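Local coordinates for protein mandelate racemase/muconate lactonizing enzyme (Polaromonas sp., PDB 2OG9) that probably catalyses the racemisation of a 2-hydroxy acid by removing the proton beside its carboxylate, as in related enolase-superfamily enzymes, at residues M286-R291 with E319-L324. Sequence-based numbering, arbitrary orientation.
Sequences MPDAPR and ELHVHL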
HETATM    1  N   MSE A 286      -7.142 -17.000  19.597  1.00 16.10           N
HETATM    2  CA  MSE A 286      -7.888 -17.975  20.383  1.00 16.74           C
HETATM    3  C   MSE A 286      -8.955 -18.745  19.628  1.00 15.84           C
HETATM    4  O   MSE A 286     -10.148 -18.627  19.917  1.00 16.88           O
HETATM    5  CB  MSE A 286      -8.509 -17.278  21.594  1.00 20.12           C
HETATM    6  CG  MSE A 286      -7.481 -16.545  22.439  1.00 25.45           C
HETATM    7 SE   MSE A 286      -8.265 -15.840  24.061  1.00 50.49          SE
HETATM    8  CE  MSE A 286      -8.351 -17.482  25.124  1.00 29.06           C
ATOM      9  N   PRO A 287      -8.540 -19.562  18.654  1.00 16.73           N
ATOM     10  CA  PRO A 287      -9.500 -20.345  17.878  1.00 17.78           C
ATOM     11  C   PRO A 287     -10.145 -21.409  18.757  1.00 17.72           C
ATOM     12  O   PRO A 287      -9.526 -21.906  19.699  1.00 16.15           O
ATOM     13  CB  PRO A 287      -8.641 -20.938  16.770  1.00 16.75           C
ATOM     14  CG  PRO A 287      -7.321 -21.138  17.447  1.00 18.87           C
ATOM     15  CD  PRO A 287      -7.157 -19.853  18.238  1.00 16.88           C
ATOM     16  N   ASP A 288     -11.397 -21.729  18.452  1.00 15.97           N
ATOM     17  CA  ASP A 288     -12.169 -22.732  19.178  1.00 17.64           C
ATOM     18  C   ASP A 288     -12.501 -23.792  18.127  1.00 17.12           C
ATOM     19  O   ASP A 288     -13.345 -23.563  17.260  1.00 14.96           O
ATOM     20  CB  ASP A 288     -13.446 -22.072  19.722  1.00 18.88           C
ATOM     21  CG  ASP A 288     -14.351 -23.038  20.465  1.00 22.66           C
ATOM     22  OD1 ASP A 288     -14.351 -24.243  20.140  1.00 22.62           O
ATOM     23  OD2 ASP A 288     -15.089 -22.580  21.362  1.00 22.22           O
ATOM     24  N   ALA A 289     -11.828 -24.940  18.189  1.00 16.14           N
ATOM     25  CA  ALA A 289     -12.040 -26.002  17.205  1.00 18.38           C
ATOM     26  C   ALA A 289     -13.512 -26.325  16.913  1.00 20.01           C
ATOM     27  O   ALA A 289     -13.958 -26.207  15.774  1.00 19.78           O
ATOM     28  CB  ALA A 289     -11.287 -27.271  17.626  1.00 18.75           C
ATOM     29  N   PRO A 290     -14.283 -26.740  17.933  1.00 22.21           N
ATOM     30  CA  PRO A 290     -15.698 -27.057  17.701  1.00 22.95           C
ATOM     31  C   PRO A 290     -16.474 -25.901  17.070  1.00 22.53           C
ATOM     32  O   PRO A 290     -17.329 -26.100  16.211  1.00 23.41           O
ATOM     33  CB  PRO A 290     -16.213 -27.383  19.102  1.00 22.77           C
ATOM     34  CG  PRO A 290     -15.012 -27.958  19.780  1.00 25.11           C
ATOM     35  CD  PRO A 290     -13.900 -27.029  19.327  1.00 23.95           C
ATOM     36  N   ARG A 291     -16.165 -24.685  17.500  1.00 21.91           N
ATOM     37  CA  ARG A 291     -16.854 -23.512  16.991  1.00 22.55           C
ATOM     38  C   ARG A 291     -16.520 -23.145  15.539  1.00 20.16           C
ATOM     39  O   ARG A 291     -17.361 -22.590  14.836  1.00 19.13           O
ATOM     40  CB  ARG A 291     -16.576 -22.318  17.911  1.00 24.49           C
ATOM     41  CG  ARG A 291     -17.433 -21.103  17.613  1.00 31.16           C
ATOM     42  CD  ARG A 291     -17.345 -20.056  18.718  1.00 35.50           C
ATOM     43  NE  ARG A 291     -17.818 -20.562  20.005  1.00 38.89           N
ATOM     44  CZ  ARG A 291     -18.177 -19.783  21.022  1.00 40.65           C
ATOM     45  NH1 ARG A 291     -18.115 -18.464  20.897  1.00 42.86           N
ATOM     46  NH2 ARG A 291     -18.603 -20.315  22.160  1.00 41.50           N
ATOM     47  N   GLU A 319     -10.255 -30.812  26.562  1.00 18.67           N
ATOM     48  CA  GLU A 319     -10.135 -32.233  26.229  1.00 20.53           C
ATOM     49  C   GLU A 319      -9.654 -32.418  24.788  1.00 21.16           C
ATOM     50  O   GLU A 319      -8.982 -33.403  24.452  1.00 19.38           O
ATOM     51  CB  GLU A 319     -11.483 -32.947  26.428  1.00 21.47           C
ATOM     52  CG  GLU A 319     -11.950 -33.074  27.888  1.00 23.76           C
ATOM     53  CD  GLU A 319     -12.581 -31.804  28.447  1.00 24.17           C
ATOM     54  OE1 GLU A 319     -12.700 -30.810  27.700  1.00 24.92           O
ATOM     55  OE2 GLU A 319     -12.963 -31.803  29.639  1.00 24.11           O
ATOM     56  N   LEU A 320     -10.008 -31.462  23.937  1.00 19.09           N
ATOM     57  CA  LEU A 320      -9.601 -31.486  22.536  1.00 18.41           C
ATOM     58  C   LEU A 320      -8.406 -30.562  22.297  1.00 17.11           C
ATOM     59  O   LEU A 320      -7.425 -30.950  21.666  1.00 16.36           O
ATOM     60  CB  LEU A 320     -10.770 -31.047  21.647  1.00 22.42           C
ATOM     61  CG  LEU A 320     -10.473 -30.728  20.179  1.00 23.01           C
ATOM     62  CD1 LEU A 320      -9.886 -31.939  19.479  1.00 25.68           C
ATOM     63  CD2 LEU A 320     -11.763 -30.293  19.493  1.00 26.12           C
ATOM     64  N   HIS A 321      -8.475 -29.346  22.826  1.00 17.09           N
ATOM     65  CA  HIS A 321      -7.403 -28.380  22.604  1.00 17.75           C
ATOM     66  C   HIS A 321      -6.039 -28.707  23.194  1.00 17.70           C
ATOM     67  O   HIS A 321      -5.026 -28.211  22.705  1.00 14.49           O
ATOM     68  CB  HIS A 321      -7.858 -26.992  23.050  1.00 18.75           C
ATOM     69  CG  HIS A 321      -8.977 -26.447  22.222  1.00 19.65           C
ATOM     70  ND1 HIS A 321      -8.929 -26.411  20.844  1.00 22.32           N
ATOM     71  CD2 HIS A 321     -10.173 -25.921  22.569  1.00 20.75           C
ATOM     72  CE1 HIS A 321     -10.049 -25.886  20.379  1.00 20.55           C
ATOM     73  NE2 HIS A 321     -10.821 -25.580  21.406  1.00 23.65           N
ATOM     74  N   VAL A 322      -5.993 -29.535  24.233  1.00 17.53           N
ATOM     75  CA  VAL A 322      -4.698 -29.887  24.801  1.00 14.69           C
ATOM     76  C   VAL A 322      -3.875 -30.607  23.728  1.00 14.93           C
ATOM     77  O   VAL A 322      -2.651 -30.447  23.651  1.00 13.85           O
ATOM     78  CB  VAL A 322      -4.840 -30.791  26.062  1.00 16.33           C
ATOM     79  CG1 VAL A 322      -5.544 -32.096  25.724  1.00 16.67           C
ATOM     80  CG2 VAL A 322      -3.468 -31.066  26.639  1.00 18.70           C
ATOM     81  N   HIS A 323      -4.544 -31.394  22.890  1.00 14.83           N
ATOM     82  CA  HIS A 323      -3.857 -32.109  21.816  1.00 13.46           C
ATOM     83  C   HIS A 323      -3.420 -31.150  20.715  1.00 13.78           C
ATOM     84  O   HIS A 323      -2.295 -31.229  20.214  1.00 12.79           O
ATOM     85  CB  HIS A 323      -4.777 -33.170  21.212  1.00 15.99           C
ATOM     86  CG  HIS A 323      -5.028 -34.334  22.117  1.00 19.04           C
ATOM     87  ND1 HIS A 323      -4.088 -35.317  22.340  1.00 21.16           N
ATOM     88  CD2 HIS A 323      -6.099 -34.659  22.878  1.00 19.31           C
ATOM     89  CE1 HIS A 323      -4.568 -36.197  23.199  1.00 19.85           C
ATOM     90  NE2 HIS A 323      -5.788 -35.821  23.542  1.00 19.18           N
ATOM     91  N   LEU A 324      -4.323 -30.253  20.327  1.00 14.57           N
ATOM     92  CA  LEU A 324      -4.028 -29.291  19.276  1.00 16.58           C
ATOM     93  C   LEU A 324      -2.934 -28.315  19.715  1.00 16.04           C
ATOM     94  O   LEU A 324      -2.036 -27.993  18.938  1.00 16.62           O
ATOM     95  CB  LEU A 324      -5.311 -28.548  18.881  1.00 15.83           C
ATOM     96  CG  LEU A 324      -6.395 -29.471  18.301  1.00 18.73           C
ATOM     97  CD1 LEU A 324      -7.700 -28.716  18.087  1.00 17.36           C
ATOM     98  CD2 LEU A 324      -5.904 -30.060  16.984  1.00 20.61           C
TER
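Ala289 presents its methyl group to helix 318-326 as a small bump, and Leu320, His321 and Leu324 shape the three-sided hollow that receives it. Ala289 CB lies 3.6 Å from Leu320 CD2 on one side and 3.9 Å from Leu324 CD1 on another, the two leucines standing one helical turn apart; the imidazole of His321 forms the third wall. Leu320 turns its CG anti to the backbone N (chi1 168°), an arrangement that carries CD2 forward to meet Pro290 as well, tip to tip, with Pro290 CD 3.9 Å from Leu320 CD2.

The example illustrates how complementary shapes interlock in both directions. While the methyl enters the helix surface, the His321 ring projects the other way, into the bend of the chain from Pro287 to Pro290. Its leading edge meets Ala289 N close to the ring plane, and Pro290 CD and Asp288 CA flank it obliquely. With an alanine in place of His321 the imidazole wall would be gone, which would probably leave a gap between the bend and the helix and the Ala289 methyl less closely held.

Within the bend Asp288 caps the short helix: its OD1 accepts from Arg291 N at 3.2 Å, met from above the carboxylate plane, while Asp288 OD2 is hydrogen-bonded to Tyr67 of strand 61-69.

In the barrel domain, residues 286-291 leave strand 284-285 and enter the short helix 289-292, whereas helix 318-326 comes after the neighbouring parallel strand 311-312. Phe298 of helix 295-307 packs on both Ala289 and Leu324, and helix 138-142 covers the leucines further through Leu138 and Leu142.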